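Local coordinates for manganese-dependent inorganic pyrophosphatase (Methanocaldococcus jannaschii, PDB 2EB0), which hydrolyses inorganic diphosphate to two phosphates in a reaction that depends on manganese, as a member of the class C (family II) pyrophosphatases, at residues K81-H89 with I99-T109; D66-F74 with D202-G210. All coordinates share one frame; numbering follows the deposited sequence.

Contact 1. Residues K81-H89 with I99-T109; sequences KLIAIIDHH and ILYYAKPVGST. With MN (manganese (II) ion), chain E.
Ile85 lies over one face of the Tyr101 ring, its CB 4.0 Å from the ring centroid; CG2 lies over the same face, while CD1 reaches past the rim to 3.7 Å from Tyr101 CE2. Tyr101 turns toward this neighbour because its CG stands anti to the backbone N (chi1 -164°). On the other face of the sheet, Ile86 CD1 meets Tyr102 CB at 3.6 Å, and the small Ala84 packs its methyl on Leu100. Parallel strands 81-87 and 100-103 are joined by Ile85 N to Leu100 O, Tyr102 N to Ile85 O and Asp87 N to Tyr102 O; strand 100-103 continues the sheet by antiparallel pairing with the second subunit. Strand 81-87 runs into Asp87-His88-His89, the DHH signature of the family. Asp87 OD2 accepts two N-H groups: His89 ND1 on its syn side at 2.6 Å, and His88 N from above the carboxylate plane. Asp87 OD1 and Tyr101 OH share a water, and the hydroxyl also bonds Ser68. Replacing Tyr101 with alanine would probably uncover Ile85 and leave this water and Ser68 without their hydroxyl partner. An imidazole suits position 88 because its two nitrogens do different work. His88 ND1 donates to Val106 O (3.0 Å), nearly in the ring plane. His88 NE2 binds manganese at 2.3 Å. Ser108 CA covers one face of this ring, 3.5 Å from its centroid.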
loop_
_atom_site.group_PDB
_atom_site.type_symbol
_atom_site.label_atom_id
_atom_site.label_comp_id
_atom_site.label_asym_id
_atom_site.label_seq_id
_atom_site.Cartn_x
_atom_site.Cartn_y
_atom_site.Cartn_z
ATOM N N LYS B 81 3.399 16.096 -6.720
ATOM C CA LYS B 81 2.426 15.258 -7.406
ATOM C C LYS B 81 2.906 13.805 -7.306
ATOM O O LYS B 81 3.666 13.339 -8.158
ATOM C CB LYS B 81 2.327 15.688 -8.870
ATOM C CG LYS B 81 1.009 15.385 -9.553
ATOM C CD LYS B 81 0.917 13.950 -10.030
ATOM C CE LYS B 81 -0.337 13.753 -10.878
ATOM N NZ LYS B 81 -0.486 12.355 -11.366
ATOM N N LEU B 82 2.458 13.103 -6.262
ATOM C CA LEU B 82 2.840 11.707 -6.025
ATOM C C LEU B 82 2.303 10.778 -7.117
ATOM O O LEU B 82 1.093 10.572 -7.224
ATOM C CB LEU B 82 2.312 11.243 -4.665
ATOM C CG LEU B 82 3.257 10.487 -3.725
ATOM C CD1 LEU B 82 2.432 9.766 -2.655
ATOM C CD2 LEU B 82 4.097 9.487 -4.504
ATOM N N ILE B 83 3.211 10.213 -7.912
ATOM C CA ILE B 83 2.858 9.306 -9.005
ATOM C C ILE B 83 2.835 7.826 -8.586
ATOM O O ILE B 83 1.905 7.086 -8.926
ATOM C CB ILE B 83 3.864 9.433 -10.181
ATOM C CG1 ILE B 83 3.872 10.864 -10.723
ATOM C CG2 ILE B 83 3.523 8.426 -11.284
ATOM C CD1 ILE B 83 2.609 11.262 -11.468
ATOM N N ALA B 84 3.859 7.388 -7.858
ATOM C CA ALA B 84 3.923 5.986 -7.453
ATOM C C ALA B 84 4.803 5.735 -6.241
ATOM O O ALA B 84 5.546 6.609 -5.799
ATOM C CB ALA B 84 4.434 5.123 -8.631
ATOM N N ILE B 85 4.695 4.525 -5.710
ATOM C CA ILE B 85 5.508 4.098 -4.586
ATOM C C ILE B 85 5.912 2.649 -4.838
ATOM O O ILE B 85 5.052 1.785 -5.029
ATOM C CB ILE B 85 4.747 4.185 -3.244
ATOM C CG1 ILE B 85 4.432 5.650 -2.913
ATOM C CG2 ILE B 85 5.589 3.574 -2.140
ATOM C CD1 ILE B 85 3.719 5.849 -1.586
ATOM N N ILE B 86 7.221 2.408 -4.866
ATOM C CA ILE B 86 7.798 1.084 -5.072
ATOM C C ILE B 86 8.652 0.873 -3.829
ATOM O O ILE B 86 9.694 1.517 -3.656
ATOM C CB ILE B 86 8.661 1.057 -6.335
ATOM C CG1 ILE B 86 7.822 1.521 -7.530
ATOM C CG2 ILE B 86 9.203 -0.349 -6.570
ATOM C CD1 ILE B 86 6.626 0.631 -7.826
ATOM N N ASP B 87 8.223 -0.048 -2.973
ATOM C CA ASP B 87 8.895 -0.234 -1.697
ATOM C C ASP B 87 8.887 -1.667 -1.158
ATOM O O ASP B 87 8.451 -2.607 -1.830
ATOM C CB ASP B 87 8.183 0.690 -0.707
ATOM C CG ASP B 87 8.952 0.913 0.560
ATOM O OD1 ASP B 87 8.332 1.447 1.498
ATOM O OD2 ASP B 87 10.157 0.573 0.626
ATOM N N HIS B 88 9.406 -1.826 0.055
ATOM C CA HIS B 88 9.403 -3.114 0.721
ATOM C C HIS B 88 9.284 -2.901 2.233
ATOM O O HIS B 88 9.669 -3.747 3.036
ATOM C CB HIS B 88 10.648 -3.945 0.364
ATOM C CG HIS B 88 11.932 -3.402 0.905
ATOM N ND1 HIS B 88 12.800 -4.169 1.656
ATOM C CD2 HIS B 88 12.534 -2.201 0.747
ATOM C CE1 HIS B 88 13.881 -3.465 1.932
ATOM N NE2 HIS B 88 13.745 -2.268 1.389
ATOM N N HIS B 89 8.743 -1.752 2.610
ATOM C CA HIS B 89 8.524 -1.445 4.017
ATOM C C HIS B 89 7.022 -1.495 4.236
ATOM O O HIS B 89 6.262 -1.715 3.292
ATOM C CB HIS B 89 9.036 -0.047 4.371
ATOM C CG HIS B 89 10.514 0.110 4.221
ATOM N ND1 HIS B 89 11.118 0.338 3.004
ATOM C CD2 HIS B 89 11.514 0.039 5.133
ATOM C CE1 HIS B 89 12.429 0.402 3.170
ATOM N NE2 HIS B 89 12.695 0.223 4.454
ATOM N N ILE B 99 -3.166 5.646 -6.666
ATOM C CA ILE B 99 -1.789 5.735 -7.113
ATOM C C ILE B 99 -1.232 4.364 -7.438
ATOM O O ILE B 99 -1.787 3.355 -7.012
ATOM C CB ILE B 99 -0.952 6.385 -5.980
ATOM C CG1 ILE B 99 -0.837 7.885 -6.231
ATOM C CG2 ILE B 99 0.388 5.694 -5.819
ATOM C CD1 ILE B 99 -0.317 8.654 -5.046
ATOM N N LEU B 100 -0.159 4.323 -8.223
ATOM C CA LEU B 100 0.485 3.049 -8.506
ATOM C C LEU B 100 1.261 2.777 -7.218
ATOM O O LEU B 100 2.104 3.582 -6.798
ATOM C CB LEU B 100 1.462 3.154 -9.669
ATOM C CG LEU B 100 2.447 1.979 -9.755
ATOM C CD1 LEU B 100 1.727 0.692 -10.116
ATOM C CD2 LEU B 100 3.497 2.291 -10.786
ATOM N N TYR B 101 0.957 1.664 -6.570
ATOM C CA TYR B 101 1.638 1.326 -5.334
ATOM C C TYR B 101 2.061 -0.125 -5.429
ATOM O O TYR B 101 1.222 -1.001 -5.607
ATOM C CB TYR B 101 0.699 1.519 -4.147
ATOM C CG TYR B 101 1.402 1.572 -2.820
ATOM C CD1 TYR B 101 2.224 0.524 -2.399
ATOM C CD2 TYR B 101 1.268 2.677 -1.989
ATOM C CE1 TYR B 101 2.897 0.578 -1.181
ATOM C CE2 TYR B 101 1.936 2.741 -0.770
ATOM C CZ TYR B 101 2.748 1.688 -0.375
ATOM O OH TYR B 101 3.402 1.750 0.829
ATOM N N TYR B 102 3.359 -0.377 -5.323
ATOM C CA TYR B 102 3.849 -1.744 -5.406
ATOM C C TYR B 102 4.924 -2.026 -4.363
ATOM O O TYR B 102 6.046 -1.507 -4.450
ATOM C CB TYR B 102 4.392 -2.026 -6.813
ATOM C CG TYR B 102 4.800 -3.466 -7.035
ATOM C CD1 TYR B 102 3.992 -4.519 -6.594
ATOM C CD2 TYR B 102 5.992 -3.781 -7.688
ATOM C CE1 TYR B 102 4.365 -5.842 -6.794
ATOM C CE2 TYR B 102 6.371 -5.106 -7.897
ATOM C CZ TYR B 102 5.556 -6.131 -7.447
ATOM O OH TYR B 102 5.932 -7.440 -7.635
ATOM N N ALA B 103 4.564 -2.833 -3.369
ATOM C CA ALA B 103 5.498 -3.207 -2.311
ATOM C C ALA B 103 5.435 -4.709 -1.993
ATOM O O ALA B 103 4.359 -5.287 -1.873
ATOM C CB ALA B 103 5.227 -2.377 -1.044
ATOM N N LYS B 104 6.598 -5.341 -1.888
ATOM C CA LYS B 104 6.676 -6.763 -1.563
ATOM C C LYS B 104 7.535 -6.879 -0.322
ATOM O O LYS B 104 8.547 -6.195 -0.200
ATOM C CB LYS B 104 7.324 -7.567 -2.699
ATOM C CG LYS B 104 6.519 -7.597 -3.986
ATOM C CD LYS B 104 7.240 -8.333 -5.119
ATOM C CE LYS B 104 6.897 -9.827 -5.186
ATOM N NZ LYS B 104 7.540 -10.654 -4.134
ATOM N N PRO B 105 7.140 -7.739 0.625
ATOM C CA PRO B 105 7.976 -7.849 1.823
ATOM C C PRO B 105 9.251 -8.680 1.589
ATOM O O PRO B 105 9.404 -9.762 2.149
ATOM C CB PRO B 105 7.029 -8.468 2.850
ATOM C CG PRO B 105 6.140 -9.354 2.006
ATOM C CD PRO B 105 5.884 -8.507 0.757
ATOM N N VAL B 106 10.159 -8.169 0.757
ATOM C CA VAL B 106 11.421 -8.852 0.479
ATOM C C VAL B 106 12.601 -8.108 1.108
ATOM O O VAL B 106 12.416 -7.149 1.856
ATOM C CB VAL B 106 11.687 -8.999 -1.035
ATOM C CG1 VAL B 106 10.776 -10.059 -1.620
ATOM C CG2 VAL B 106 11.472 -7.665 -1.739
ATOM N N GLY B 107 13.814 -8.552 0.794
ATOM C CA GLY B 107 14.996 -7.941 1.371
ATOM C C GLY B 107 15.314 -6.525 0.930
ATOM O O GLY B 107 15.949 -5.778 1.672
ATOM N N SER B 108 14.887 -6.140 -0.267
ATOM C CA SER B 108 15.194 -4.800 -0.738
ATOM C C SER B 108 14.313 -4.349 -1.875
ATOM O O SER B 108 13.700 -5.166 -2.570
ATOM C CB SER B 108 16.644 -4.722 -1.216
ATOM O OG SER B 108 16.786 -5.367 -2.473
ATOM N N THR B 109 14.278 -3.035 -2.072
ATOM C CA THR B 109 13.499 -2.456 -3.153
ATOM C C THR B 109 14.113 -2.920 -4.478
ATOM O O THR B 109 13.406 -3.118 -5.472
ATOM C CB THR B 109 13.521 -0.922 -3.080
ATOM O OG1 THR B 109 13.003 -0.503 -1.807
ATOM C CG2 THR B 109 12.680 -0.322 -4.199
HETATM MN MN MN E . 15.626 -0.870 1.327
HETATM O O HOH W 1 5.457 0.237 1.311
HETATM O O HOH W 2 10.351 -6.305 3.566
#

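Contact 2. Residues D66-F74 with D202-G210; sequences DHSEKSQSF and DFKNFDFNG. With MN (manganese (II) ion), chain F; MN (manganese (II) ion), chain E.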
loop_
_atom_site.group_PDB
_atom_site.type_symbol
_atom_site.label_atom_id
_atom_site.label_comp_id
_atom_site.label_asym_id
_atom_site.label_seq_id
_atom_site.Cartn_x
_atom_site.Cartn_y
_atom_site.Cartn_z
ATOM N N ASP B 66 11.727 2.788 -1.824
ATOM C CA ASP B 66 12.331 2.423 -0.562
ATOM C C ASP B 66 11.798 3.083 0.694
ATOM O O ASP B 66 12.480 3.086 1.713
ATOM C CB ASP B 66 13.830 2.681 -0.634
ATOM C CG ASP B 66 14.607 1.782 0.281
ATOM O OD1 ASP B 66 15.720 2.171 0.678
ATOM O OD2 ASP B 66 14.107 0.677 0.586
ATOM N N HIS B 67 10.608 3.668 0.624
ATOM C CA HIS B 67 10.025 4.280 1.803
ATOM C C HIS B 67 8.577 4.686 1.569
ATOM O O HIS B 67 8.158 4.955 0.440
ATOM C CB HIS B 67 10.866 5.474 2.295
ATOM C CG HIS B 67 10.720 6.723 1.477
ATOM N ND1 HIS B 67 11.190 6.833 0.187
ATOM C CD2 HIS B 67 10.197 7.935 1.792
ATOM C CE1 HIS B 67 10.966 8.058 -0.259
ATOM N NE2 HIS B 67 10.365 8.747 0.695
ATOM N N SER B 68 7.819 4.696 2.656
ATOM C CA SER B 68 6.410 5.038 2.623
ATOM C C SER B 68 6.093 5.746 3.934
ATOM O O SER B 68 5.066 5.494 4.558
ATOM C CB SER B 68 5.577 3.761 2.499
ATOM O OG SER B 68 4.192 4.052 2.474
ATOM N N GLU B 69 6.996 6.620 4.355
ATOM C CA GLU B 69 6.816 7.354 5.599
ATOM C C GLU B 69 7.061 8.844 5.369
ATOM O O GLU B 69 8.115 9.241 4.866
ATOM C CB GLU B 69 7.781 6.828 6.664
ATOM C CG GLU B 69 7.564 7.426 8.047
ATOM C CD GLU B 69 6.420 6.763 8.810
ATOM O OE1 GLU B 69 5.932 7.370 9.795
ATOM O OE2 GLU B 69 6.019 5.634 8.432
ATOM N N LYS B 70 6.076 9.660 5.733
ATOM C CA LYS B 70 6.175 11.101 5.580
ATOM C C LYS B 70 7.461 11.656 6.209
ATOM O O LYS B 70 8.209 12.389 5.562
ATOM C CB LYS B 70 4.953 11.771 6.217
ATOM C CG LYS B 70 5.007 13.290 6.267
ATOM C CD LYS B 70 5.017 13.902 4.878
ATOM C CE LYS B 70 5.074 15.420 4.948
ATOM N NZ LYS B 70 4.989 16.038 3.594
ATOM N N SER B 71 7.728 11.301 7.461
ATOM C CA SER B 71 8.914 11.814 8.132
ATOM C C SER B 71 10.260 11.348 7.561
ATOM O O SER B 71 11.311 11.727 8.074
ATOM C CB SER B 71 8.841 11.510 9.633
ATOM O OG SER B 71 8.323 10.216 9.876
ATOM N N GLN B 72 10.230 10.546 6.501
ATOM C CA GLN B 72 11.452 10.054 5.864
ATOM C C GLN B 72 11.534 10.549 4.417
ATOM O O GLN B 72 12.492 10.252 3.701
ATOM C CB GLN B 72 11.471 8.522 5.864
ATOM C CG GLN B 72 11.316 7.886 7.226
ATOM C CD GLN B 72 11.062 6.390 7.146
ATOM O OE1 GLN B 72 10.652 5.768 8.128
ATOM N NE2 GLN B 72 11.307 5.802 5.976
ATOM N N SER B 73 10.524 11.307 4.002
ATOM C CA SER B 73 10.442 11.823 2.640
ATOM C C SER B 73 10.500 13.351 2.656
ATOM O O SER B 73 10.902 13.942 3.660
ATOM C CB SER B 73 9.132 11.339 2.005
ATOM O OG SER B 73 9.147 11.458 0.593
ATOM N N PHE B 74 10.108 13.986 1.550
ATOM C CA PHE B 74 10.113 15.450 1.462
ATOM C C PHE B 74 9.264 16.031 2.581
ATOM O O PHE B 74 8.215 15.482 2.914
ATOM C CB PHE B 74 9.493 15.954 0.151
ATOM C CG PHE B 74 10.187 15.494 -1.091
ATOM C CD1 PHE B 74 9.892 14.255 -1.651
ATOM C CD2 PHE B 74 11.082 16.331 -1.746
ATOM C CE1 PHE B 74 10.472 13.859 -2.850
ATOM C CE2 PHE B 74 11.671 15.944 -2.949
ATOM C CZ PHE B 74 11.363 14.707 -3.505
ATOM N N ASP B 202 22.254 6.636 9.545
ATOM C CA ASP B 202 21.101 5.810 9.197
ATOM C C ASP B 202 19.968 5.923 10.207
ATOM O O ASP B 202 19.463 4.923 10.706
ATOM C CB ASP B 202 21.554 4.351 9.055
ATOM C CG ASP B 202 20.434 3.424 8.637
ATOM O OD1 ASP B 202 19.636 3.805 7.756
ATOM O OD2 ASP B 202 20.359 2.302 9.179
ATOM N N PHE B 203 19.559 7.153 10.487
ATOM C CA PHE B 203 18.493 7.406 11.441
ATOM C C PHE B 203 17.159 7.567 10.720
ATOM O O PHE B 203 17.042 8.367 9.791
ATOM C CB PHE B 203 18.801 8.678 12.231
ATOM C CG PHE B 203 18.115 8.748 13.553
ATOM C CD1 PHE B 203 18.768 8.330 14.709
ATOM C CD2 PHE B 203 16.808 9.211 13.650
ATOM C CE1 PHE B 203 18.124 8.369 15.946
ATOM C CE2 PHE B 203 16.154 9.254 14.885
ATOM C CZ PHE B 203 16.815 8.831 16.036
ATOM N N LYS B 204 16.158 6.808 11.153
ATOM C CA LYS B 204 14.829 6.876 10.554
ATOM C C LYS B 204 13.829 7.413 11.570
ATOM O O LYS B 204 13.876 7.057 12.747
ATOM C CB LYS B 204 14.382 5.486 10.091
ATOM C CG LYS B 204 15.024 5.009 8.813
ATOM C CD LYS B 204 14.019 5.026 7.668
ATOM C CE LYS B 204 14.661 4.615 6.346
ATOM N NZ LYS B 204 15.236 3.245 6.403
ATOM N N ASN B 205 12.933 8.276 11.112
ATOM C CA ASN B 205 11.913 8.849 11.982
ATOM C C ASN B 205 10.560 8.256 11.643
ATOM O O ASN B 205 10.287 7.980 10.478
ATOM C CB ASN B 205 11.879 10.364 11.816
ATOM C CG ASN B 205 13.133 11.021 12.326
ATOM O OD1 ASN B 205 13.608 10.702 13.414
ATOM N ND2 ASN B 205 13.680 11.947 11.550
ATOM N N PHE B 206 9.723 8.040 12.653
ATOM C CA PHE B 206 8.392 7.464 12.433
ATOM C C PHE B 206 7.310 8.166 13.232
ATOM O O PHE B 206 7.588 8.920 14.170
ATOM C CB PHE B 206 8.321 5.989 12.859
ATOM C CG PHE B 206 9.332 5.098 12.204
ATOM C CD1 PHE B 206 10.667 5.121 12.605
ATOM C CD2 PHE B 206 8.946 4.223 11.192
ATOM C CE1 PHE B 206 11.607 4.286 12.008
ATOM C CE2 PHE B 206 9.871 3.382 10.583
ATOM C CZ PHE B 206 11.209 3.411 10.990
ATOM N N ASP B 207 6.068 7.884 12.856
ATOM C CA ASP B 207 4.919 8.408 13.565
ATOM C C ASP B 207 4.160 7.162 14.011
ATOM O O ASP B 207 3.566 6.462 13.189
ATOM C CB ASP B 207 4.026 9.246 12.655
ATOM C CG ASP B 207 2.831 9.829 13.398
ATOM O OD1 ASP B 207 1.884 10.313 12.742
ATOM O OD2 ASP B 207 2.842 9.810 14.645
ATOM N N PHE B 208 4.207 6.870 15.305
ATOM C CA PHE B 208 3.510 5.708 15.842
ATOM C C PHE B 208 2.314 6.143 16.670
ATOM O O PHE B 208 2.465 6.524 17.836
ATOM C CB PHE B 208 4.427 4.861 16.735
ATOM C CG PHE B 208 5.544 4.175 16.003
ATOM C CD1 PHE B 208 5.474 3.951 14.631
ATOM C CD2 PHE B 208 6.657 3.717 16.698
ATOM C CE1 PHE B 208 6.497 3.282 13.968
ATOM C CE2 PHE B 208 7.684 3.046 16.043
ATOM C CZ PHE B 208 7.607 2.828 14.679
ATOM N N ASN B 209 1.131 6.083 16.070
ATOM C CA ASN B 209 -0.091 6.460 16.772
ATOM C C ASN B 209 0.081 7.852 17.403
ATOM O O ASN B 209 -0.115 8.038 18.602
ATOM C CB ASN B 209 -0.386 5.402 17.843
ATOM C CG ASN B 209 -1.800 5.469 18.364
ATOM O OD1 ASN B 209 -2.728 5.809 17.636
ATOM N ND2 ASN B 209 -1.975 5.116 19.630
ATOM N N GLY B 210 0.474 8.815 16.577
ATOM C CA GLY B 210 0.663 10.176 17.043
ATOM C C GLY B 210 1.986 10.475 17.730
ATOM O O GLY B 210 2.308 11.643 17.960
HETATM MN MN MN F . 16.533 2.105 2.672
HETATM MN MN MN E . 15.626 -0.870 1.327
HETATM O O HOH W 3 5.150 4.915 11.214
HETATM O O HOH W 4 13.527 9.875 8.410
#
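Ser71 and Asn205 bring the two backbones closest, their CA atoms 5.7 Å apart, where the 3-10 turn 70-72 meets edge strand 204-208. A water bridges them, donating to Ser71 O and accepting from Asn205 N. The short side chain of Ser71 lets its OG reach Asn205 O, 3.0 Å away, in a weak hydrogen bond, whereas the amide oxygen of Asn205 is engaged by Tyr246. Glu69 is long enough to reach two residues further along the strand, to Asp207: bent at chi2 (81°), it brings OE1 to 3.1 Å from Asp207 N and accepts that N-H on its anti side, 33° out of the carboxylate plane. The two segments thus join the DHH domain to the DHHA2 domain, the two-domain arrangement of family II pyrophosphatases in which the active site lies between them. The Gln72 side chain crosses the aliphatic part of Lys204 at about a right angle. Phe206 is buried, packing on Val298 of helix 293-306 within its own domain. Lys204 bends at chi2 and chi4, which brings NZ to 4.1 Å from the manganese ion bound by His7, Asp11 and Asp66, too far to be a ligand. At the start of segment 66-74, the two carboxylate oxygens of Asp66 serve separate ions: OD1 binds that same manganese, and OD2 the one shared with Asp13, His88 and Asp147.

Overall arrangement
From the N terminus, strand 61-65 leads into loop 66-74, the first half of contact 2. The chain then enters strand 81-87, makes a short excursion without helix or strand, and returns parallel as strand 100-103, so contact 1 closes a small loop at the edge of the DHH-domain sheet. A largely helical stretch follows before residues 202-210, in the DHHA2 domain, come back to loop 66-74. Contact 2 therefore closes a much longer loop that encloses contact 1 without crossing it. Their centres lie 14 Å apart, and Thr109 OG1 stands 2.9 Å from Asp66 OD2, probably hydrogen-bonded. One manganese ion takes ligands from both contacts.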